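Putative LacI-family transcriptional regulator (Bacteroides fragilis, PDB 3GBV) probably regulates transcription by binding DNA, with a periplasmic-binding-protein-like domain that in LacI-family relatives senses a small effector molecule. Local coordinates at residues 16-21 with 47-52; 53-58 with 80-85; 110-115 with 278-283; 123-128 with 159-164; 133-138 with 201-206. All coordinates share one frame; numbering follows the deposited sequence.

Contact 1 (16-21 with 47-52); sequences PKHLEG and ITHYDP. With EDO (1,2-ethanediol), chain C.
Lys17 meets His49, Tyr50 and Asp51 at the C-terminal ends of the first two parallel strands of the Rossmann-like N-terminal lobe, which the first beta-alpha-beta crossover, through helix 23-37, connects. Its backbone sets the course: Lys17 N donates to Tyr50 O at 3.1 Å, nearly straight at 167°. Lys17 CB lies 3.8 Å from Tyr50 O, and Lys17 CG presses on His49 CB at 3.4 Å. Lys17 CD passes 4.0 Å from Tyr50 O, and Lys17 CE comes 4.1 Å from Asp51 N. Lys17 NZ finishes 4.2 Å from Asp51 CB; Asp51 OD2 is farther, so any charge attraction would be modest. With CG anti to the carbonyl carbon (chi1 -75°) and the chain extended beyond it, Lys17 reaches across all three residues. Pro16 puts its CA over one face of the Tyr50 ring, a CH-pi contact, while the Tyr50 hydroxyl is hydrogen-bonded to Ala76 O and Thr78 OG1. A 1,2-ethanediol, probably from the crystallisation liquor, donates from O2 to Pro52 O. Next to His49, whose CE1 lies 3.5 Å from His18 CE1, the His18 ring is held by its ND1, which donates within its own plane to Pro16 O at 3.0 Å.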
# COMPACT_ATOMS: atom_id res chain seq x y z
N PRO A 16 24.10 -1.10 7.73
CA PRO A 16 24.50 -0.25 8.86
C PRO A 16 24.19 -0.92 10.20
O PRO A 16 23.13 -1.53 10.36
CB PRO A 16 23.65 1.00 8.67
CG PRO A 16 23.40 1.05 7.20
CD PRO A 16 23.13 -0.40 6.87
N LYS A 17 25.12 -0.83 11.15
CA LYS A 17 24.89 -1.40 12.47
C LYS A 17 23.59 -0.78 12.98
O LYS A 17 23.29 0.37 12.67
CB LYS A 17 26.04 -1.05 13.44
CG LYS A 17 27.34 -1.83 13.21
CD LYS A 17 28.47 -1.27 14.08
CE LYS A 17 29.79 -2.00 13.84
NZ LYS A 17 30.95 -1.26 14.44
N HIS A 18 22.83 -1.55 13.75
CA HIS A 18 21.56 -1.07 14.27
C HIS A 18 21.08 -1.94 15.43
O HIS A 18 21.69 -2.96 15.74
CB HIS A 18 20.51 -1.08 13.16
CG HIS A 18 20.20 -2.45 12.65
ND1 HIS A 18 21.03 -3.13 11.78
CD2 HIS A 18 19.16 -3.29 12.91
CE1 HIS A 18 20.52 -4.33 11.53
NE2 HIS A 18 19.39 -4.45 12.21
N LEU A 19 19.99 -1.53 16.07
CA LEU A 19 19.41 -2.28 17.18
C LEU A 19 18.20 -3.03 16.64
O LEU A 19 17.53 -2.55 15.73
CB LEU A 19 18.94 -1.34 18.29
CG LEU A 19 19.94 -0.33 18.87
CD1 LEU A 19 19.23 0.57 19.88
CD2 LEU A 19 21.09 -1.07 19.53
N GLU A 20 17.92 -4.21 17.20
CA GLU A 20 16.78 -5.01 16.76
C GLU A 20 15.51 -4.16 16.85
O GLU A 20 15.25 -3.54 17.87
CB GLU A 20 16.64 -6.25 17.64
CG GLU A 20 15.31 -6.96 17.48
CD GLU A 20 15.30 -8.35 18.08
OE1 GLU A 20 15.72 -8.51 19.25
OE2 GLU A 20 14.87 -9.29 17.37
N GLY A 21 14.73 -4.16 15.77
CA GLY A 21 13.51 -3.36 15.76
C GLY A 21 13.65 -2.11 14.91
O GLY A 21 12.67 -1.44 14.60
N ILE A 47 25.76 -11.69 6.67
CA ILE A 47 25.46 -10.33 7.07
C ILE A 47 26.54 -9.76 7.98
O ILE A 47 26.90 -10.36 8.98
CB ILE A 47 24.13 -10.27 7.84
CG1 ILE A 47 23.01 -10.88 6.98
CG2 ILE A 47 23.82 -8.83 8.21
CD1 ILE A 47 21.67 -10.95 7.69
N THR A 48 27.07 -8.60 7.61
CA THR A 48 28.05 -7.94 8.45
C THR A 48 27.57 -6.52 8.57
O THR A 48 27.05 -5.95 7.61
CB THR A 48 29.49 -7.94 7.85
OG1 THR A 48 29.57 -7.00 6.77
CG2 THR A 48 29.86 -9.31 7.37
N HIS A 49 27.72 -5.95 9.75
CA HIS A 49 27.30 -4.59 10.01
C HIS A 49 28.51 -3.69 10.01
O HIS A 49 29.61 -4.11 10.35
CB HIS A 49 26.58 -4.53 11.34
CG HIS A 49 25.42 -5.46 11.42
ND1 HIS A 49 24.24 -5.23 10.75
CD2 HIS A 49 25.29 -6.66 12.02
CE1 HIS A 49 23.42 -6.25 10.94
NE2 HIS A 49 24.04 -7.13 11.71
N TYR A 50 28.31 -2.44 9.62
CA TYR A 50 29.41 -1.50 9.55
C TYR A 50 29.11 -0.18 10.24
O TYR A 50 27.94 0.21 10.38
CB TYR A 50 29.76 -1.23 8.09
CG TYR A 50 28.72 -0.43 7.33
CD1 TYR A 50 28.70 0.96 7.41
CD2 TYR A 50 27.79 -1.06 6.49
CE1 TYR A 50 27.79 1.72 6.66
CE2 TYR A 50 26.88 -0.32 5.74
CZ TYR A 50 26.88 1.07 5.83
OH TYR A 50 26.01 1.82 5.05
N ASP A 51 30.16 0.51 10.67
CA ASP A 51 30.01 1.81 11.30
C ASP A 51 29.89 2.73 10.09
O ASP A 51 30.82 2.82 9.29
CB ASP A 51 31.25 2.18 12.11
CG ASP A 51 31.03 3.39 12.99
OD1 ASP A 51 30.24 4.28 12.59
OD2 ASP A 51 31.66 3.47 14.07
N PRO A 52 28.76 3.41 9.94
CA PRO A 52 28.56 4.30 8.80
C PRO A 52 29.31 5.63 8.83
O PRO A 52 29.48 6.27 7.79
CB PRO A 52 27.04 4.54 8.79
CG PRO A 52 26.48 3.48 9.72
CD PRO A 52 27.54 3.35 10.77
C1 EDO C . 28.87 3.41 3.54
O1 EDO C . 28.22 4.33 2.65
C2 EDO C . 29.62 4.20 4.62
O2 EDO C . 28.70 5.03 5.35

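Contact 2 (53-58 with 80-85); sequences YDYNSF and PQYTKG
Tyr82 lays its ring against Tyr55 and its backbone against Phe58, joining the start of helix 55-66 to the 3-10 turn that leads into helix 84-93 in the alpha/beta N-terminal lobe. No hydrogen bond crosses between the two segments; aromatic packing does the work, and Tyr82 buries more surface here than any other residue. One face of its ring receives Tyr55 CB, which sits 3.7 Å from the ring centroid almost on the normal, a CH-pi contact. The Tyr55 ring then turns its edge to the same face in a T-shaped pair, planes at 74°. Tyr55 CG stands anti to the backbone N (chi1 166°), and this directs Tyr55 CD1 to within 3.8 Å of Tyr82 CD1. Backbone joins in as well: Tyr55 N is 3.5 Å from Tyr82 CE2.

Phe58, one turn further along its helix, meets Tyr82 differently. The edge of its ring faces the backbone, with CE2 3.3 Å from Tyr82 O, and CD2 rests 4.0 Å from Tyr82 CB. Phe58 is also edge-to-face with Tyr50 and touches Phe75 on strand 72-75. Asp54 is the N-cap of helix 55-66, its OD1 accepting from Ser57 N at 2.7 Å. In the other segment, Pro80 O takes two donors from Thr83, the backbone N and OG1, with OG1 arriving at 2.8 Å in the carbonyl plane on a lone pair.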
# COMPACT_ATOMS: atom_id res chain seq x y z
N TYR A 53 29.76 6.05 10.00
CA TYR A 53 30.42 7.34 10.09
C TYR A 53 31.89 7.31 10.44
O TYR A 53 32.53 8.36 10.59
CB TYR A 53 29.63 8.23 11.05
CG TYR A 53 28.14 8.19 10.75
CD1 TYR A 53 27.30 7.28 11.39
CD2 TYR A 53 27.59 9.00 9.76
CE1 TYR A 53 25.95 7.17 11.05
CE2 TYR A 53 26.25 8.90 9.40
CZ TYR A 53 25.44 7.98 10.05
OH TYR A 53 24.12 7.88 9.69
N ASP A 54 32.44 6.11 10.55
CA ASP A 54 33.85 5.93 10.86
C ASP A 54 34.50 5.37 9.60
O ASP A 54 34.46 4.16 9.37
CB ASP A 54 34.01 4.95 12.02
CG ASP A 54 35.44 4.82 12.48
OD1 ASP A 54 36.34 4.64 11.62
OD2 ASP A 54 35.68 4.88 13.70
N TYR A 55 35.09 6.25 8.80
CA TYR A 55 35.74 5.85 7.55
C TYR A 55 36.69 4.68 7.72
O TYR A 55 36.57 3.66 7.05
CB TYR A 55 36.50 7.02 6.94
CG TYR A 55 37.46 6.63 5.84
CD1 TYR A 55 37.03 6.41 4.54
CD2 TYR A 55 38.82 6.46 6.11
CE1 TYR A 55 37.93 6.05 3.52
CE2 TYR A 55 39.73 6.10 5.12
CZ TYR A 55 39.27 5.90 3.83
OH TYR A 55 40.19 5.57 2.86
N ASN A 56 37.67 4.86 8.60
CA ASN A 56 38.66 3.83 8.83
C ASN A 56 38.00 2.51 9.23
O ASN A 56 38.46 1.44 8.83
CB ASN A 56 39.64 4.29 9.91
CG ASN A 56 40.36 5.57 9.52
OD1 ASN A 56 41.23 5.57 8.64
ND2 ASN A 56 40.00 6.67 10.18
N SER A 57 36.92 2.59 10.00
CA SER A 57 36.21 1.39 10.43
C SER A 57 35.51 0.75 9.24
O SER A 57 35.64 -0.45 9.02
CB SER A 57 35.17 1.73 11.51
OG SER A 57 34.47 0.57 11.90
N PHE A 58 34.76 1.57 8.49
CA PHE A 58 34.04 1.08 7.32
C PHE A 58 34.98 0.39 6.33
O PHE A 58 34.65 -0.65 5.77
CB PHE A 58 33.31 2.21 6.60
CG PHE A 58 32.68 1.79 5.31
CD1 PHE A 58 31.61 0.89 5.30
CD2 PHE A 58 33.20 2.21 4.09
CE1 PHE A 58 31.09 0.42 4.10
CE2 PHE A 58 32.68 1.73 2.88
CZ PHE A 58 31.63 0.83 2.89
N PRO A 80 28.06 7.92 1.07
CA PRO A 80 28.67 7.50 -0.19
C PRO A 80 30.15 7.86 -0.40
O PRO A 80 30.88 7.12 -1.07
CB PRO A 80 27.75 8.12 -1.25
CG PRO A 80 27.23 9.35 -0.57
CD PRO A 80 26.94 8.85 0.83
N GLN A 81 30.60 8.97 0.16
CA GLN A 81 31.99 9.38 -0.03
C GLN A 81 33.03 8.47 0.62
O GLN A 81 34.23 8.70 0.50
CB GLN A 81 32.20 10.82 0.43
CG GLN A 81 31.61 11.15 1.79
CD GLN A 81 30.22 11.76 1.67
OE1 GLN A 81 29.34 11.21 1.01
NE2 GLN A 81 30.02 12.89 2.34
N TYR A 82 32.58 7.43 1.32
CA TYR A 82 33.50 6.49 1.94
C TYR A 82 33.51 5.19 1.13
O TYR A 82 34.23 4.26 1.49
CB TYR A 82 33.05 6.14 3.37
CG TYR A 82 33.21 7.22 4.42
CD1 TYR A 82 33.82 8.44 4.12
CD2 TYR A 82 32.74 7.01 5.72
CE1 TYR A 82 33.95 9.43 5.10
CE2 TYR A 82 32.87 7.99 6.69
CZ TYR A 82 33.47 9.20 6.38
OH TYR A 82 33.60 10.17 7.35
N THR A 83 32.74 5.14 0.05
CA THR A 83 32.61 3.90 -0.73
C THR A 83 33.36 3.65 -2.04
O THR A 83 33.47 2.51 -2.47
CB THR A 83 31.13 3.61 -1.03
OG1 THR A 83 30.66 4.51 -2.06
CG2 THR A 83 30.29 3.81 0.22
N LYS A 84 33.84 4.70 -2.70
CA LYS A 84 34.54 4.50 -3.98
C LYS A 84 35.54 3.34 -3.94
O LYS A 84 35.59 2.51 -4.85
CB LYS A 84 35.26 5.78 -4.39
CG LYS A 84 35.78 5.74 -5.80
CD LYS A 84 36.39 7.07 -6.21
CE LYS A 84 36.67 7.08 -7.70
NZ LYS A 84 37.45 5.88 -8.11
N GLY A 85 36.32 3.26 -2.87
CA GLY A 85 37.29 2.18 -2.77
C GLY A 85 36.63 0.81 -2.79
O GLY A 85 37.12 -0.11 -3.44

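Contact 3 (110-115 with 278-283); sequences LAFFGQ and TNYMPI
Phe113 and Asn279 lie side by side and point the same way, the amide stacked on the ring with the two planes only 12° apart. Asn279 CB closes to 3.3 Å on Phe113 CD1, and ND2 hovers over the ring face toward its rim. Asn279 ND2 donates to Phe112 O at 3.1 Å, while Asn279 N reaches Phe112 O at 2.8 Å from the opposite face of the carbonyl plane; ND2 also bonds to Ala276 O, which probably helps fix the amide's rotation. These strands, 111-114 and 278-280, run parallel at 8°, the second forming one edge of the N-terminal sheet. Both then leave for the other lobe, consistent with the hinge crossovers of periplasmic-binding-protein folds. On the other face of the sheet Tyr280 CE1 meets the edge of the slanting Phe112 ring, 4.1 Å from Phe112 CE2. Gly114 O accepts from the backbone N of Met281 (a selenomethionine) at 2.7 Å, the donor standing above the carbonyl plane. Beyond the strands Gln115 extends its amide so that NE2 donates to Pro282 O at 3.0 Å, and OE1 bonds to Ser120 OG. Pro282 and Ile283 pack on Tyr293 of the second subunit.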
# COMPACT_ATOMS: atom_id res chain seq x y z
N LEU A 110 24.63 -3.63 -10.11
CA LEU A 110 24.02 -4.60 -10.99
C LEU A 110 22.53 -4.32 -10.94
O LEU A 110 21.84 -4.39 -11.96
CB LEU A 110 24.28 -6.02 -10.50
CG LEU A 110 23.36 -7.11 -11.08
CD1 LEU A 110 23.65 -7.33 -12.56
CD2 LEU A 110 23.56 -8.39 -10.31
N ALA A 111 22.05 -4.00 -9.74
CA ALA A 111 20.63 -3.71 -9.51
C ALA A 111 20.41 -2.86 -8.25
O ALA A 111 21.23 -2.87 -7.33
CB ALA A 111 19.86 -5.01 -9.41
N PHE A 112 19.28 -2.15 -8.23
CA PHE A 112 18.92 -1.28 -7.12
C PHE A 112 17.49 -1.53 -6.70
O PHE A 112 16.60 -1.70 -7.54
CB PHE A 112 19.06 0.20 -7.51
CG PHE A 112 18.42 1.16 -6.53
CD1 PHE A 112 19.00 1.42 -5.30
CD2 PHE A 112 17.22 1.80 -6.84
CE1 PHE A 112 18.41 2.30 -4.39
CE2 PHE A 112 16.61 2.68 -5.94
CZ PHE A 112 17.21 2.93 -4.72
N PHE A 113 17.28 -1.55 -5.39
CA PHE A 113 15.96 -1.76 -4.80
C PHE A 113 15.78 -0.68 -3.76
O PHE A 113 16.55 -0.59 -2.79
CB PHE A 113 15.87 -3.14 -4.13
CG PHE A 113 15.86 -4.28 -5.10
CD1 PHE A 113 14.68 -4.68 -5.71
CD2 PHE A 113 17.04 -4.94 -5.44
CE1 PHE A 113 14.67 -5.72 -6.64
CE2 PHE A 113 17.05 -5.97 -6.37
CZ PHE A 113 15.86 -6.36 -6.97
N GLY A 114 14.77 0.15 -3.98
CA GLY A 114 14.48 1.24 -3.08
C GLY A 114 13.45 2.16 -3.72
O GLY A 114 13.02 1.93 -4.85
N GLN A 115 13.05 3.20 -3.01
CA GLN A 115 12.08 4.12 -3.56
C GLN A 115 12.73 5.11 -4.49
O GLN A 115 13.94 5.32 -4.47
CB GLN A 115 11.37 4.92 -2.46
CG GLN A 115 10.53 4.12 -1.49
CD GLN A 115 9.68 5.02 -0.62
OE1 GLN A 115 10.13 6.08 -0.17
NE2 GLN A 115 8.46 4.59 -0.36
N THR A 278 17.14 -0.96 -12.21
CA THR A 278 16.33 -0.15 -11.30
C THR A 278 15.01 -0.80 -10.92
O THR A 278 14.19 -1.13 -11.78
CB THR A 278 16.03 1.23 -11.89
OG1 THR A 278 15.25 1.08 -13.09
CG2 THR A 278 17.33 1.96 -12.22
N ASN A 279 14.82 -0.99 -9.62
CA ASN A 279 13.61 -1.58 -9.07
C ASN A 279 13.07 -0.62 -8.02
O ASN A 279 13.42 -0.70 -6.83
CB ASN A 279 13.94 -2.93 -8.46
CG ASN A 279 14.50 -3.89 -9.48
OD1 ASN A 279 13.76 -4.58 -10.18
ND2 ASN A 279 15.83 -3.91 -9.60
N TYR A 280 12.25 0.32 -8.47
CA TYR A 280 11.66 1.30 -7.59
C TYR A 280 10.54 0.66 -6.79
O TYR A 280 9.59 0.12 -7.34
CB TYR A 280 11.14 2.50 -8.40
CG TYR A 280 12.25 3.41 -8.91
CD1 TYR A 280 13.24 3.88 -8.04
CD2 TYR A 280 12.28 3.83 -10.24
CE1 TYR A 280 14.24 4.75 -8.49
CE2 TYR A 280 13.28 4.70 -10.70
CZ TYR A 280 14.25 5.15 -9.82
OH TYR A 280 15.21 6.03 -10.26
N MSE A 281 10.67 0.71 -5.47
CA MSE A 281 9.68 0.13 -4.57
C MSE A 281 8.48 1.08 -4.44
O MSE A 281 8.58 2.26 -4.75
CB MSE A 281 10.31 -0.10 -3.19
CG MSE A 281 11.55 -1.00 -3.26
SE MSE A 281 11.00 -2.74 -4.02
CE MSE A 281 9.93 -3.55 -2.59
N PRO A 282 7.34 0.56 -3.98
CA PRO A 282 6.15 1.42 -3.83
C PRO A 282 6.25 2.47 -2.73
O PRO A 282 7.06 2.34 -1.80
CB PRO A 282 5.03 0.41 -3.58
CG PRO A 282 5.73 -0.67 -2.84
CD PRO A 282 7.03 -0.83 -3.59
N ILE A 283 5.43 3.51 -2.86
CA ILE A 283 5.35 4.60 -1.89
C ILE A 283 3.99 4.42 -1.20
O ILE A 283 3.01 5.07 -1.54
CB ILE A 283 5.45 5.95 -2.64
CG1 ILE A 283 6.81 6.04 -3.35
CG2 ILE A 283 5.24 7.12 -1.70
CD1 ILE A 283 6.87 7.09 -4.44

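Contact 4 (123-128 with 159-164); sequences FAARML and IGFRQY
A helix pair of the C-terminal lobe, 117-131 with 152-168, packs here at a crossing angle of -49°, the short segments 8.0 Å apart at closest. Ala125 allows this approach: its CB fits between the two aromatic residues of the partner helix, 3.6 Å from Phe161 CD1 and 3.4 Å from Tyr164 CB. The Tyr164 ring lies over the backbone of the other helix, with Arg126 N above the ring centre on one face. Farther out, Arg126 CD touches Tyr164 OH at 3.3 Å, and the guanidinium runs nearly parallel to the ring, 11° between planes, before NH1 forms a salt bridge with Glu289 of the second subunit. Leu128 CD2 meets the edge of the Phe161 ring, 3.7 Å from Phe161 CZ. Tyr164 also stacks on His168 and sits edge-to-face with Tyr122. The pair packs on the sheet of the C-terminal lobe: Leu128 and Phe161 both rest on Ile138 of strand 137-144, while Ala124 reaches Tyr231 and Ile250 on strands 227-231 and 246-251.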
# COMPACT_ATOMS: atom_id res chain seq x y z
N PHE A 123 5.53 13.22 -3.13
CA PHE A 123 4.31 12.63 -2.60
C PHE A 123 4.11 13.01 -1.13
O PHE A 123 2.99 13.30 -0.70
CB PHE A 123 4.37 11.10 -2.72
CG PHE A 123 3.29 10.37 -1.96
CD1 PHE A 123 2.03 10.16 -2.52
CD2 PHE A 123 3.53 9.89 -0.68
CE1 PHE A 123 1.04 9.47 -1.82
CE2 PHE A 123 2.54 9.20 0.03
CZ PHE A 123 1.29 8.99 -0.54
N ALA A 124 5.20 12.98 -0.37
CA ALA A 124 5.17 13.31 1.05
C ALA A 124 4.71 14.74 1.24
O ALA A 124 3.97 15.04 2.17
CB ALA A 124 6.54 13.11 1.67
N ALA A 125 5.13 15.62 0.33
CA ALA A 125 4.75 17.02 0.37
C ALA A 125 3.24 17.17 0.17
O ALA A 125 2.58 17.91 0.90
CB ALA A 125 5.49 17.81 -0.70
N ARG A 126 2.71 16.46 -0.83
CA ARG A 126 1.28 16.48 -1.12
C ARG A 126 0.49 16.10 0.13
O ARG A 126 -0.43 16.80 0.53
CB ARG A 126 0.95 15.49 -2.25
CG ARG A 126 -0.53 15.08 -2.38
CD ARG A 126 -1.42 16.25 -2.72
NE ARG A 126 -2.84 15.88 -2.76
CZ ARG A 126 -3.41 15.12 -3.69
NH1 ARG A 126 -2.69 14.61 -4.68
NH2 ARG A 126 -4.71 14.87 -3.63
N MSE A 127 0.88 14.99 0.75
CA MSE A 127 0.17 14.50 1.94
C MSE A 127 0.28 15.45 3.13
O MSE A 127 -0.68 15.60 3.89
CB MSE A 127 0.69 13.11 2.36
CG MSE A 127 0.53 12.02 1.30
SE MSE A 127 -1.33 11.90 0.72
CE MSE A 127 -2.28 11.34 2.39
N LEU A 128 1.44 16.07 3.30
CA LEU A 128 1.62 17.00 4.41
C LEU A 128 0.74 18.24 4.24
O LEU A 128 0.17 18.75 5.21
CB LEU A 128 3.08 17.45 4.52
CG LEU A 128 3.33 18.40 5.69
CD1 LEU A 128 3.33 17.60 6.98
CD2 LEU A 128 4.66 19.12 5.51
N ILE A 159 14.62 17.01 -1.68
CA ILE A 159 14.61 17.81 -2.89
C ILE A 159 13.25 17.73 -3.60
O ILE A 159 12.74 18.73 -4.12
CB ILE A 159 15.73 17.36 -3.87
CG1 ILE A 159 17.09 17.74 -3.30
CG2 ILE A 159 15.54 18.00 -5.23
CD1 ILE A 159 18.26 17.22 -4.12
N GLY A 160 12.65 16.54 -3.61
CA GLY A 160 11.36 16.38 -4.25
C GLY A 160 10.29 17.08 -3.43
O GLY A 160 9.31 17.60 -3.95
N PHE A 161 10.51 17.07 -2.12
CA PHE A 161 9.59 17.71 -1.19
C PHE A 161 9.56 19.23 -1.45
O PHE A 161 8.50 19.83 -1.60
CB PHE A 161 10.07 17.44 0.24
CG PHE A 161 9.21 18.08 1.29
CD1 PHE A 161 8.06 17.45 1.74
CD2 PHE A 161 9.56 19.31 1.84
CE1 PHE A 161 7.25 18.03 2.71
CE2 PHE A 161 8.75 19.90 2.82
CZ PHE A 161 7.60 19.26 3.25
N ARG A 162 10.75 19.83 -1.52
CA ARG A 162 10.84 21.26 -1.74
C ARG A 162 10.31 21.65 -3.12
O ARG A 162 9.77 22.75 -3.28
CB ARG A 162 12.30 21.72 -1.59
CG ARG A 162 12.87 21.56 -0.18
CD ARG A 162 14.37 21.87 -0.15
NE ARG A 162 14.99 21.59 1.15
CZ ARG A 162 14.82 22.32 2.26
NH1 ARG A 162 14.06 23.40 2.26
NH2 ARG A 162 15.41 21.94 3.38
N GLN A 163 10.43 20.77 -4.10
CA GLN A 163 9.93 21.08 -5.43
C GLN A 163 8.42 21.24 -5.38
O GLN A 163 7.86 22.21 -5.91
CB GLN A 163 10.29 19.99 -6.44
CG GLN A 163 10.06 20.42 -7.88
CD GLN A 163 10.35 19.32 -8.89
OE1 GLN A 163 11.38 18.64 -8.80
NE2 GLN A 163 9.46 19.15 -9.86
N TYR A 164 7.75 20.28 -4.74
CA TYR A 164 6.30 20.33 -4.61
C TYR A 164 5.89 21.61 -3.87
O TYR A 164 4.95 22.30 -4.27
CB TYR A 164 5.77 19.13 -3.83
CG TYR A 164 4.26 19.10 -3.73
CD1 TYR A 164 3.49 18.32 -4.61
CD2 TYR A 164 3.59 19.87 -2.78
CE1 TYR A 164 2.10 18.32 -4.54
CE2 TYR A 164 2.21 19.89 -2.70
CZ TYR A 164 1.47 19.11 -3.59
OH TYR A 164 0.10 19.11 -3.54

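Contact 5 (133-138 with 201-206); sequences VNDREI and VKHGIT
His203 ND1 donates to Asp135 OD2 at 2.9 Å, a His-carboxylate hydrogen bond that is bent, with 134° at the hydrogen. The oxygen lies in the plane of the imidazole, yet the ring nitrogen meets it from above the carboxylate plane, the two flat groups standing 80° apart. OD2 is presented with Asp135 chi1 at -108°, away from any staggered position, while Asp135 OD1 faces the backbone and CB of Lys202, 4.0 Å from that CB. A negative carboxylate so placed would tend to favour a protonated imidazole. The bond lies at the N-terminal ends of neighbouring parallel strands, 137-144 and 203-206, in the sheet of the C-terminal lobe, where His203 is hydrogen-bonded to Val139 through the backbone. One residue earlier in strand 137-144, Ile138 CA makes a CA-H...O contact with His203 O at 3.4 Å. Val201, in the loop before strand 203-206, adds an apolar touch, its CG2 4.3 Å from both Glu137 O and Ile138 CA. Ile138 is also hydrogen-bonded through its backbone to Asn173 and Leu175, and its side chain reaches helices 117-131 and 152-168. Lys202 bends its chain away from Asp135, and NZ forms a long, weak ion pair with Asp225.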
# COMPACT_ATOMS: atom_id res chain seq x y z
N VAL A 133 -3.09 22.47 5.26
CA VAL A 133 -3.73 23.36 4.31
C VAL A 133 -3.40 24.84 4.50
O VAL A 133 -2.67 25.44 3.70
CB VAL A 133 -5.25 23.20 4.35
CG1 VAL A 133 -5.83 23.42 2.95
CG2 VAL A 133 -5.63 21.83 4.90
N ASN A 134 -3.93 25.42 5.57
CA ASN A 134 -3.71 26.84 5.85
C ASN A 134 -2.68 27.07 6.95
O ASN A 134 -3.00 27.64 8.00
CB ASN A 134 -5.04 27.51 6.21
CG ASN A 134 -6.08 27.36 5.12
OD1 ASN A 134 -5.89 27.82 3.99
ND2 ASN A 134 -7.20 26.72 5.45
N ASP A 135 -1.45 26.64 6.70
CA ASP A 135 -0.35 26.78 7.65
C ASP A 135 0.73 27.68 7.06
O ASP A 135 1.17 27.48 5.93
CB ASP A 135 0.24 25.41 7.96
CG ASP A 135 -0.11 24.92 9.35
OD1 ASP A 135 0.57 25.34 10.31
OD2 ASP A 135 -1.07 24.14 9.48
N ARG A 136 1.18 28.66 7.83
CA ARG A 136 2.19 29.58 7.36
C ARG A 136 3.58 28.93 7.32
O ARG A 136 4.44 29.31 6.52
CB ARG A 136 2.21 30.83 8.23
CG ARG A 136 0.92 31.65 8.19
CD ARG A 136 0.79 32.51 6.93
NE ARG A 136 0.61 31.73 5.70
CZ ARG A 136 -0.55 31.26 5.24
NH1 ARG A 136 -1.68 31.48 5.91
NH2 ARG A 136 -0.59 30.57 4.11
N GLU A 137 3.79 27.94 8.18
CA GLU A 137 5.08 27.26 8.22
C GLU A 137 4.94 25.79 8.54
O GLU A 137 3.94 25.35 9.10
CB GLU A 137 5.98 27.87 9.30
CG GLU A 137 6.28 29.34 9.15
CD GLU A 137 7.08 29.87 10.33
OE1 GLU A 137 6.56 29.86 11.46
OE2 GLU A 137 8.24 30.29 10.12
N ILE A 138 5.97 25.03 8.18
CA ILE A 138 6.03 23.60 8.46
C ILE A 138 7.49 23.36 8.75
O ILE A 138 8.34 24.21 8.46
CB ILE A 138 5.54 22.75 7.26
CG1 ILE A 138 6.36 23.05 5.99
CG2 ILE A 138 4.07 23.02 7.00
CD1 ILE A 138 7.65 22.26 5.87
N VAL A 201 4.19 26.69 14.84
CA VAL A 201 4.32 25.57 13.91
C VAL A 201 3.45 24.39 14.37
O VAL A 201 3.54 23.95 15.52
CB VAL A 201 5.80 25.12 13.77
CG1 VAL A 201 6.34 24.66 15.10
CG2 VAL A 201 5.93 24.02 12.73
N LYS A 202 2.60 23.88 13.48
CA LYS A 202 1.70 22.78 13.82
C LYS A 202 1.90 21.47 13.04
O LYS A 202 1.39 20.42 13.44
CB LYS A 202 0.25 23.24 13.68
CG LYS A 202 -0.07 24.48 14.50
CD LYS A 202 -1.40 25.12 14.12
CE LYS A 202 -2.56 24.48 14.85
NZ LYS A 202 -2.64 23.01 14.60
N HIS A 203 2.62 21.54 11.93
CA HIS A 203 2.86 20.34 11.13
C HIS A 203 4.32 20.13 10.77
O HIS A 203 5.04 21.09 10.49
CB HIS A 203 1.99 20.37 9.88
CG HIS A 203 0.52 20.30 10.17
ND1 HIS A 203 -0.32 21.38 10.05
CD2 HIS A 203 -0.24 19.28 10.63
CE1 HIS A 203 -1.54 21.03 10.42
NE2 HIS A 203 -1.52 19.76 10.78
N GLY A 204 4.76 18.87 10.77
CA GLY A 204 6.14 18.57 10.45
C GLY A 204 6.34 17.26 9.72
O GLY A 204 5.40 16.49 9.54
N ILE A 205 7.58 16.99 9.32
CA ILE A 205 7.91 15.78 8.58
C ILE A 205 9.39 15.44 8.73
O ILE A 205 10.21 16.33 8.91
CB ILE A 205 7.58 15.96 7.07
CG1 ILE A 205 7.92 14.70 6.28
CG2 ILE A 205 8.38 17.15 6.49
CD1 ILE A 205 7.44 14.75 4.84
N THR A 206 9.70 14.15 8.66
CA THR A 206 11.08 13.67 8.72
C THR A 206 11.26 12.66 7.58
O THR A 206 10.31 11.98 7.19
CB THR A 206 11.41 12.99 10.06
OG1 THR A 206 12.82 12.73 10.11
CG2 THR A 206 10.68 11.66 10.20

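Contacts 1 and 2 are continuous in the N-terminal lobe: Tyr50 CD1 touches Phe58 CD1 at 3.6 Å, and a 1,2-ethanediol bonded in contact 1 also lies about 3 Å from the Thr83 side chain of contact 2. Contact 3 belongs to the same parallel sheet as contact 1 but lies at its opposite edge, the nearest atoms about 12 Å apart. From there the chain leads into the C-terminal lobe, where Ile283 CG2 of contact 3 meets Phe123 CD2 of contact 4 at 3.4 Å; both contacts reach the second subunit. Contacts 4 and 5 share a core, centres about 12 Å apart, with Ile205 packed on Ala124 and Phe161. Contacts 1 and 5 lie about 33 Å apart, centre to centre.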